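Local coordinates for protein tylactone synthase starter module and modules 1 & 2 (Streptomyces fradiae, PDB 2Z5L) that probably catalyses the NADPH-dependent reduction of a beta-keto group on the growing chain, as the first ketoreductase of the tylosin polyketide synthase, at residues A[261-266]-A[329-334]; A[337-342]-A[371-376]; A[381-386]-A[416-421]. One frame throughout, in Å; residues are numbered along the deposited sequence.

Contact 1: A[261-266]-A[329-334]; sequences TVLITG and ALVTAY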
loop_
_atom_site.group_PDB
_atom_site.type_symbol
_atom_site.label_atom_id
_atom_site.label_comp_id
_atom_site.label_asym_id
_atom_site.label_seq_id
_atom_site.Cartn_x
_atom_site.Cartn_y
_atom_site.Cartn_z
ATOM N N THR A 261 -27.403 -9.228 4.341
ATOM C CA THR A 261 -26.731 -8.473 5.398
ATOM C C THR A 261 -25.428 -7.850 4.891
ATOM O O THR A 261 -24.613 -8.520 4.264
ATOM C CB THR A 261 -26.437 -9.379 6.633
ATOM O OG1 THR A 261 -27.651 -10.024 7.042
ATOM C CG2 THR A 261 -25.907 -8.553 7.810
ATOM N N VAL A 262 -25.250 -6.556 5.143
ATOM C CA VAL A 262 -24.040 -5.867 4.722
ATOM C C VAL A 262 -23.296 -5.367 5.959
ATOM O O VAL A 262 -23.848 -4.647 6.795
ATOM C CB VAL A 262 -24.358 -4.676 3.780
ATOM C CG1 VAL A 262 -23.076 -4.003 3.338
ATOM C CG2 VAL A 262 -25.139 -5.158 2.566
ATOM N N LEU A 263 -22.051 -5.804 6.093
ATOM C CA LEU A 263 -21.204 -5.413 7.213
ATOM C C LEU A 263 -20.324 -4.256 6.761
ATOM O O LEU A 263 -19.631 -4.366 5.744
ATOM C CB LEU A 263 -20.307 -6.574 7.636
ATOM C CG LEU A 263 -19.273 -6.280 8.720
ATOM C CD1 LEU A 263 -19.972 -5.768 9.995
ATOM C CD2 LEU A 263 -18.493 -7.567 9.041
ATOM N N ILE A 264 -20.344 -3.166 7.520
ATOM C CA ILE A 264 -19.538 -1.988 7.192
ATOM C C ILE A 264 -18.697 -1.529 8.378
ATOM O O ILE A 264 -19.243 -1.042 9.376
ATOM C CB ILE A 264 -20.426 -0.791 6.774
ATOM C CG1 ILE A 264 -21.116 -1.076 5.446
ATOM C CG2 ILE A 264 -19.576 0.480 6.687
ATOM C CD1 ILE A 264 -22.277 -0.127 5.159
ATOM N N THR A 265 -17.373 -1.666 8.281
ATOM C CA THR A 265 -16.550 -1.194 9.392
ATOM C C THR A 265 -16.320 0.310 9.201
ATOM O O THR A 265 -16.485 0.834 8.091
ATOM C CB THR A 265 -15.211 -1.963 9.524
ATOM O OG1 THR A 265 -14.318 -1.606 8.468
ATOM C CG2 THR A 265 -15.462 -3.485 9.469
ATOM N N GLY A 266 -15.992 1.010 10.283
ATOM C CA GLY A 266 -15.811 2.443 10.196
ATOM C C GLY A 266 -17.095 3.061 9.673
ATOM O O GLY A 266 -17.088 4.016 8.899
ATOM N N ALA A 329 -17.909 -12.434 17.066
ATOM C CA ALA A 329 -19.258 -12.403 17.608
ATOM C C ALA A 329 -20.266 -11.758 16.669
ATOM O O ALA A 329 -21.424 -12.164 16.603
ATOM C CB ALA A 329 -19.256 -11.659 18.947
ATOM N N LEU A 330 -19.821 -10.749 15.934
ATOM C CA LEU A 330 -20.690 -10.014 15.023
ATOM C C LEU A 330 -21.018 -10.769 13.748
ATOM O O LEU A 330 -22.163 -10.778 13.303
ATOM C CB LEU A 330 -20.024 -8.687 14.674
ATOM C CG LEU A 330 -20.967 -7.510 14.494
ATOM C CD1 LEU A 330 -21.783 -7.235 15.773
ATOM C CD2 LEU A 330 -20.136 -6.271 14.143
ATOM N N VAL A 331 -20.017 -11.395 13.142
ATOM C CA VAL A 331 -20.286 -12.142 11.920
ATOM C C VAL A 331 -21.002 -13.441 12.326
ATOM O O VAL A 331 -21.654 -14.087 11.501
ATOM C CB VAL A 331 -18.982 -12.463 11.141
ATOM C CG1 VAL A 331 -18.214 -11.182 10.858
ATOM C CG2 VAL A 331 -18.116 -13.422 11.925
ATOM N N THR A 332 -20.881 -13.839 13.590
ATOM C CA THR A 332 -21.598 -15.046 14.022
ATOM C C THR A 332 -23.088 -14.688 14.039
ATOM O O THR A 332 -23.873 -15.319 13.360
ATOM C CB THR A 332 -21.154 -15.525 15.429
ATOM O OG1 THR A 332 -19.815 -16.037 15.351
ATOM C CG2 THR A 332 -22.119 -16.630 15.971
ATOM N N ALA A 333 -23.471 -13.661 14.793
ATOM C CA ALA A 333 -24.877 -13.255 14.869
ATOM C C ALA A 333 -25.492 -12.796 13.543
ATOM O O ALA A 333 -26.679 -13.030 13.281
ATOM C CB ALA A 333 -25.047 -12.167 15.904
ATOM N N TYR A 334 -24.684 -12.158 12.701
ATOM C CA TYR A 334 -25.173 -11.638 11.434
ATOM C C TYR A 334 -24.277 -12.004 10.272
ATOM O O TYR A 334 -23.489 -11.175 9.810
ATOM C CB TYR A 334 -25.273 -10.119 11.515
ATOM C CG TYR A 334 -26.055 -9.652 12.710
ATOM C CD1 TYR A 334 -27.448 -9.653 12.692
ATOM C CD2 TYR A 334 -25.407 -9.228 13.869
ATOM C CE1 TYR A 334 -28.170 -9.245 13.789
ATOM C CE2 TYR A 334 -26.127 -8.818 14.977
ATOM C CZ TYR A 334 -27.501 -8.827 14.927
ATOM O OH TYR A 334 -28.226 -8.396 16.012
#

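Contact 2: A[337-342]-A[371-376]; sequences NAVFHT and ELLHQL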
loop_
_atom_site.group_PDB
_atom_site.type_symbol
_atom_site.label_atom_id
_atom_site.label_comp_id
_atom_site.label_asym_id
_atom_site.label_seq_id
_atom_site.Cartn_x
_atom_site.Cartn_y
_atom_site.Cartn_z
ATOM N N ASN A 337 -23.289 -11.041 3.627
ATOM C CA ASN A 337 -23.249 -11.392 2.216
ATOM C C ASN A 337 -22.257 -10.459 1.540
ATOM O O ASN A 337 -21.774 -10.719 0.433
ATOM C CB ASN A 337 -24.627 -11.218 1.583
ATOM C CG ASN A 337 -25.658 -12.108 2.221
ATOM O OD1 ASN A 337 -26.652 -11.635 2.762
ATOM N ND2 ASN A 337 -25.422 -13.417 2.167
ATOM N N ALA A 338 -21.975 -9.351 2.216
ATOM C CA ALA A 338 -21.026 -8.360 1.725
ATOM C C ALA A 338 -20.372 -7.638 2.908
ATOM O O ALA A 338 -21.042 -7.299 3.890
ATOM C CB ALA A 338 -21.741 -7.361 0.820
ATOM N N VAL A 339 -19.062 -7.420 2.805
ATOM C CA VAL A 339 -18.288 -6.725 3.838
ATOM C C VAL A 339 -17.606 -5.508 3.227
ATOM O O VAL A 339 -17.018 -5.600 2.152
ATOM C CB VAL A 339 -17.195 -7.642 4.450
ATOM C CG1 VAL A 339 -16.367 -6.871 5.471
ATOM C CG2 VAL A 339 -17.835 -8.840 5.114
ATOM N N PHE A 340 -17.698 -4.363 3.900
ATOM C CA PHE A 340 -17.056 -3.130 3.428
ATOM C C PHE A 340 -16.167 -2.606 4.564
ATOM O O PHE A 340 -16.656 -2.204 5.620
ATOM C CB PHE A 340 -18.108 -2.088 3.051
ATOM C CG PHE A 340 -18.879 -2.428 1.796
ATOM C CD1 PHE A 340 -18.449 -2.002 0.550
ATOM C CD2 PHE A 340 -20.047 -3.169 1.867
ATOM C CE1 PHE A 340 -19.184 -2.297 -0.608
ATOM C CE2 PHE A 340 -20.786 -3.469 0.719
ATOM C CZ PHE A 340 -20.353 -3.035 -0.515
ATOM N N HIS A 341 -14.859 -2.615 4.344
ATOM C CA HIS A 341 -13.906 -2.169 5.354
ATOM C C HIS A 341 -13.457 -0.732 5.120
ATOM O O HIS A 341 -12.574 -0.491 4.302
ATOM C CB HIS A 341 -12.687 -3.094 5.344
ATOM C CG HIS A 341 -11.739 -2.869 6.481
ATOM N ND1 HIS A 341 -12.150 -2.826 7.795
ATOM C CD2 HIS A 341 -10.397 -2.680 6.497
ATOM C CE1 HIS A 341 -11.101 -2.617 8.574
ATOM N NE2 HIS A 341 -10.028 -2.524 7.812
ATOM N N THR A 342 -14.061 0.222 5.827
ATOM C CA THR A 342 -13.661 1.616 5.654
ATOM C C THR A 342 -12.871 2.101 6.874
ATOM O O THR A 342 -12.360 3.218 6.872
ATOM C CB THR A 342 -14.876 2.570 5.392
ATOM O OG1 THR A 342 -15.399 3.035 6.630
ATOM C CG2 THR A 342 -16.029 1.854 4.674
ATOM N N GLU A 371 -7.507 -8.246 7.861
ATOM C CA GLU A 371 -6.971 -9.592 7.992
ATOM C C GLU A 371 -7.893 -10.454 8.872
ATOM O O GLU A 371 -8.057 -11.640 8.611
ATOM C CB GLU A 371 -5.540 -9.532 8.556
ATOM C CG GLU A 371 -4.806 -10.875 8.633
ATOM C CD GLU A 371 -4.564 -11.527 7.263
ATOM O OE1 GLU A 371 -3.973 -10.876 6.364
ATOM O OE2 GLU A 371 -4.959 -12.702 7.099
ATOM N N LEU A 372 -8.499 -9.854 9.895
ATOM C CA LEU A 372 -9.415 -10.582 10.765
ATOM C C LEU A 372 -10.722 -10.901 10.036
ATOM O O LEU A 372 -11.302 -11.971 10.223
ATOM C CB LEU A 372 -9.732 -9.782 12.030
ATOM C CG LEU A 372 -8.676 -9.852 13.122
ATOM C CD1 LEU A 372 -9.007 -8.879 14.218
ATOM C CD2 LEU A 372 -8.600 -11.288 13.672
ATOM N N LEU A 373 -11.195 -9.962 9.218
ATOM C CA LEU A 373 -12.420 -10.175 8.462
ATOM C C LEU A 373 -12.173 -11.283 7.450
ATOM O O LEU A 373 -13.073 -12.060 7.121
ATOM C CB LEU A 373 -12.845 -8.903 7.731
ATOM C CG LEU A 373 -13.263 -7.712 8.589
ATOM C CD1 LEU A 373 -13.358 -6.480 7.692
ATOM C CD2 LEU A 373 -14.589 -7.978 9.281
ATOM N N HIS A 374 -10.942 -11.346 6.963
ATOM C CA HIS A 374 -10.535 -12.355 5.998
ATOM C C HIS A 374 -10.636 -13.759 6.613
ATOM O O HIS A 374 -11.103 -14.688 5.965
ATOM C CB HIS A 374 -9.089 -12.079 5.548
ATOM C CG HIS A 374 -8.454 -13.211 4.807
ATOM N ND1 HIS A 374 -8.835 -13.580 3.536
ATOM C CD2 HIS A 374 -7.435 -14.039 5.148
ATOM C CE1 HIS A 374 -8.075 -14.581 3.121
ATOM N NE2 HIS A 374 -7.218 -14.877 4.083
ATOM N N GLN A 375 -10.224 -13.889 7.871
ATOM C CA GLN A 375 -10.229 -15.169 8.573
ATOM C C GLN A 375 -11.567 -15.568 9.204
ATOM O O GLN A 375 -11.906 -16.752 9.249
ATOM C CB GLN A 375 -9.149 -15.157 9.651
ATOM C CG GLN A 375 -7.787 -14.733 9.125
ATOM C CD GLN A 375 -6.825 -14.299 10.224
ATOM O OE1 GLN A 375 -7.244 -13.815 11.282
ATOM N NE2 GLN A 375 -5.526 -14.449 9.968
ATOM N N LEU A 376 -12.312 -14.588 9.701
ATOM C CA LEU A 376 -13.598 -14.852 10.319
ATOM C C LEU A 376 -14.672 -15.179 9.275
ATOM O O LEU A 376 -15.748 -15.655 9.628
ATOM C CB LEU A 376 -14.021 -13.661 11.184
ATOM C CG LEU A 376 -13.155 -13.375 12.414
ATOM C CD1 LEU A 376 -13.597 -12.051 13.066
ATOM C CD2 LEU A 376 -13.263 -14.513 13.403
#

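Contact 3: A[381-386]-A[416-421]; sequences KGLDAF and ERRRAA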
loop_
_atom_site.group_PDB
_atom_site.type_symbol
_atom_site.label_atom_id
_atom_site.label_comp_id
_atom_site.label_asym_id
_atom_site.label_seq_id
_atom_site.Cartn_x
_atom_site.Cartn_y
_atom_site.Cartn_z
ATOM N N LYS A 381 -20.152 -19.086 3.386
ATOM C CA LYS A 381 -20.339 -19.279 1.947
ATOM C C LYS A 381 -21.234 -18.208 1.327
ATOM O O LYS A 381 -21.135 -17.925 0.133
ATOM C CB LYS A 381 -20.919 -20.673 1.682
ATOM C CG LYS A 381 -19.998 -21.818 2.112
ATOM C CD LYS A 381 -20.678 -23.189 2.003
ATOM C CE LYS A 381 -20.944 -23.601 0.555
ATOM N NZ LYS A 381 -21.645 -24.915 0.482
ATOM N N GLY A 382 -22.095 -17.606 2.144
ATOM C CA GLY A 382 -22.985 -16.572 1.647
ATOM C C GLY A 382 -22.277 -15.289 1.242
ATOM O O GLY A 382 -22.836 -14.465 0.510
ATOM N N LEU A 383 -21.046 -15.118 1.718
ATOM C CA LEU A 383 -20.253 -13.926 1.414
ATOM C C LEU A 383 -19.904 -13.845 -0.072
ATOM O O LEU A 383 -19.237 -14.725 -0.600
ATOM C CB LEU A 383 -18.960 -13.937 2.240
ATOM C CG LEU A 383 -18.014 -12.743 2.105
ATOM C CD1 LEU A 383 -18.677 -11.499 2.668
ATOM C CD2 LEU A 383 -16.718 -13.041 2.854
ATOM N N ASP A 384 -20.355 -12.799 -0.751
ATOM C CA ASP A 384 -20.041 -12.665 -2.165
ATOM C C ASP A 384 -19.421 -11.305 -2.452
ATOM O O ASP A 384 -19.300 -10.900 -3.606
ATOM C CB ASP A 384 -21.299 -12.824 -3.013
ATOM C CG ASP A 384 -22.216 -11.634 -2.901
ATOM O OD1 ASP A 384 -22.702 -11.369 -1.784
ATOM O OD2 ASP A 384 -22.438 -10.955 -3.924
ATOM N N ALA A 385 -19.042 -10.590 -1.400
ATOM C CA ALA A 385 -18.434 -9.282 -1.570
ATOM C C ALA A 385 -17.533 -8.939 -0.390
ATOM O O ALA A 385 -17.955 -8.968 0.764
ATOM C CB ALA A 385 -19.508 -8.234 -1.744
ATOM N N PHE A 386 -16.282 -8.624 -0.707
ATOM C CA PHE A 386 -15.268 -8.271 0.277
ATOM C C PHE A 386 -14.575 -7.015 -0.277
ATOM O O PHE A 386 -13.660 -7.097 -1.108
ATOM C CB PHE A 386 -14.276 -9.431 0.394
ATOM C CG PHE A 386 -13.473 -9.436 1.662
ATOM C CD1 PHE A 386 -14.014 -9.915 2.847
ATOM C CD2 PHE A 386 -12.161 -8.975 1.664
ATOM C CE1 PHE A 386 -13.251 -9.938 4.021
ATOM C CE2 PHE A 386 -11.393 -8.995 2.831
ATOM C CZ PHE A 386 -11.939 -9.476 4.012
ATOM N N GLU A 416 -5.548 -9.518 -3.717
ATOM C CA GLU A 416 -4.940 -10.404 -4.712
ATOM C C GLU A 416 -4.876 -11.837 -4.204
ATOM O O GLU A 416 -5.302 -12.762 -4.893
ATOM C CB GLU A 416 -3.520 -9.937 -5.077
ATOM C CG GLU A 416 -3.450 -8.519 -5.628
ATOM C CD GLU A 416 -2.145 -8.222 -6.362
ATOM O OE1 GLU A 416 -1.919 -8.792 -7.448
ATOM O OE2 GLU A 416 -1.343 -7.414 -5.858
ATOM N N ARG A 417 -4.348 -12.021 -3.001
ATOM C CA ARG A 417 -4.255 -13.360 -2.463
ATOM C C ARG A 417 -5.617 -14.023 -2.309
ATOM O O ARG A 417 -5.752 -15.234 -2.509
ATOM C CB ARG A 417 -3.522 -13.361 -1.123
ATOM C CG ARG A 417 -2.053 -12.975 -1.236
ATOM C CD ARG A 417 -1.305 -13.372 0.016
ATOM N NE ARG A 417 -1.913 -12.820 1.227
ATOM C CZ ARG A 417 -1.787 -11.551 1.617
ATOM N NH1 ARG A 417 -1.074 -10.700 0.893
ATOM N NH2 ARG A 417 -2.356 -11.136 2.741
ATOM N N ARG A 418 -6.628 -13.237 -1.956
ATOM C CA ARG A 418 -7.980 -13.778 -1.772
ATOM C C ARG A 418 -8.599 -14.300 -3.061
ATOM O O ARG A 418 -9.050 -15.441 -3.124
ATOM C CB ARG A 418 -8.921 -12.719 -1.180
ATOM C CG ARG A 418 -8.898 -12.625 0.330
ATOM C CD ARG A 418 -9.915 -11.600 0.820
ATOM N NE ARG A 418 -11.299 -12.011 0.575
ATOM C CZ ARG A 418 -11.979 -12.861 1.340
ATOM N NH1 ARG A 418 -11.410 -13.400 2.408
ATOM N NH2 ARG A 418 -13.235 -13.172 1.038
ATOM N N ARG A 419 -8.624 -13.448 -4.076
ATOM C CA ARG A 419 -9.203 -13.811 -5.350
ATOM C C ARG A 419 -8.512 -15.032 -5.939
ATOM O O ARG A 419 -9.167 -16.025 -6.245
ATOM C CB ARG A 419 -9.127 -12.620 -6.300
ATOM C CG ARG A 419 -10.057 -11.482 -5.901
ATOM C CD ARG A 419 -11.501 -11.807 -6.253
ATOM N NE ARG A 419 -11.715 -11.676 -7.695
ATOM C CZ ARG A 419 -11.953 -10.526 -8.314
ATOM N NH1 ARG A 419 -12.027 -9.395 -7.621
ATOM N NH2 ARG A 419 -12.074 -10.503 -9.633
ATOM N N ALA A 420 -7.192 -14.969 -6.075
ATOM C CA ALA A 420 -6.437 -16.084 -6.629
ATOM C C ALA A 420 -6.657 -17.361 -5.826
ATOM O O ALA A 420 -6.250 -18.448 -6.241
ATOM C CB ALA A 420 -4.952 -15.736 -6.683
ATOM N N ALA A 421 -7.318 -17.228 -4.683
ATOM C CA ALA A 421 -7.607 -18.370 -3.820
ATOM C C ALA A 421 -9.081 -18.774 -3.910
ATOM O O ALA A 421 -9.549 -19.639 -3.165
ATOM C CB ALA A 421 -7.247 -18.030 -2.377
#

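Contact 1: A[261-266]-A[329-334]
L263, on strand 261-265, spreads its two methyl branches against the last turn of helix 324-333. CD1 meets CD2 of L330 at 4.2 Å, and CD2 meets CG1 of V331 at 4.1 Å. Two consecutive helix residues thus share one strand leucine, each taking a different branch. L263 leaves the strand toward the helix, and its first torsion continues that course, with CG anti to the backbone N (chi1 175°). V331 turns CG1 to the strand.

At the other end, T261 meets Y334 just where the chain leaves the helix. CG2 of T261 lies 4.1 Å from CB of Y334 and 4.1 Å from its carbonyl O, so the methyl rests on the root of the tyrosine. The ring itself runs off from the strand, with CG anti to its own carbonyl carbon (chi1 -52°), and it lies against R286 and V315.

The inner side of the contact is the buried one, with T261 and L263 of the strand and V331 of the helix; L330 and Y334 are only partly covered, and A329, T332 and A333, on the outer helix face, are exposed. L330 also reaches T290 on strand 286-291 and A317 on strand 313-318, while V262 and I264 turn to the opposite face of the sheet and pack on helix 270-281.

No hydrogen bond joins the two segments; in the backbone, T261 pairs with N337, and L263 with A338 and F340 of strand 338-341. The helix end is held to this face of the Rossmann-type sheet by methyl contacts, so the attraction is dispersive and hydrophobic, with little directional constraint.

Contact 2: A[337-342]-A[371-376]
L373, on helix 356-376, reaches strand 338-341 with a single methyl, CD1, which touches both V339 and H341. Along the helix, E371 and L372 come first and take no part in the contact; the carbonyl O of E371 accepts the backbone N-H of Q375, and that of L372 the N-H of L376, which keeps this last stretch of the helix regular around L373.

L373 follows, facing the strand. Its CG is anti to its carbonyl carbon (chi1 -66°), and the extended second torsion of 168° sends CD1 out between the two strand side chains. CD1 is 3.8 Å from CG1 of V339, an apolar contact, and 3.8 Å from ND1 of H341, with CG of the same ring at 4.1 Å. The methyl approaches the imidazole obliquely, and no hydrogen bond forms across the contact. The ring's polar atoms are engaged elsewhere: ND1 bonds to OG1 of T265, and NE2 to the carbonyl O of K366, so both nitrogens have partners and the ring's rotation is fixed while L373 packs beside it.

H374, Q375 and L376 complete the segment without touching the strand segment, and Q375 is exposed.

The helix thus lies across one face of the parallel sheet. L373 also reaches L263 and T265 on strand 261-265 and F386 on strand 386-391, so it touches three adjacent strands; helix 324-333 flanks it through L327, while F340 points to the other face and meets V262, I264 and V387.

Contact 3: A[381-386]-A[416-421]
R418, near the end of helix 402-419, lays its guanidinium flat on the ring of F386, at the start of strand 386-391. CZ stands 3.8 Å from the ring centroid and 12° off the ring normal, a cation-pi stack with the two planes 21° apart. CZ thus lies nearly over the ring centre, while NE is offset toward the rim, 3.3 Å from CD2. CD is 3.6 Å from CE2, so the aliphatic end of the side chain shares the face with the charged group.

The pose depends on a bend. The arginine runs extended through chi2, then turns at chi3 (67°), bringing the flat end over the aromatic face. F386 holds its ring out with CG anti to the backbone N. L383 supplies the second contact: its CD2 lies 3.9 Å from NH2 of R418, approaching the guanidinium obliquely, and its side chain crosses that of R418 at about a right angle.

The N-H groups are bonded beyond the two segments: NE goes to the carbonyl O of P424, and NH1 to ND1 of H374 on helix 356-376. These bonds fix the rotation of the guanidinium above the ring, so a buried charge keeps polar partners while its face meets carbon. The aromatic surface would probably add some electrostatic stabilisation.

Outside the stack, the backbone of F386 pairs with T426 on the adjacent parallel strand. The C-terminal end of helix 402-419 is thus joined to the start of strand 386-391 in the Rossmann-type fold of a short-chain dehydrogenase/reductase ketoreductase.

From the N terminus, contact 1 first closes a loop of 62 intervening residues, bringing helix 324-333 back onto strand 261-265. The chain then enters strand 338-341, and contact 2 closes a shorter loop when helix 356-376 returns over it. Contact 3 comes last, closing a loop of 29 residues that holds most of strand 386-391 and of helix 402-419. The three lie in series; none nests within or crosses another. Contacts 1 and 2 meet through adjacent strands, L263 O lying 2.7 Å from F340 N. Contacts 2 and 3 meet where V339 N is 2.8 Å from A385 O. Contacts 1 and 3 do not touch, about 7 Å separating their nearest atoms.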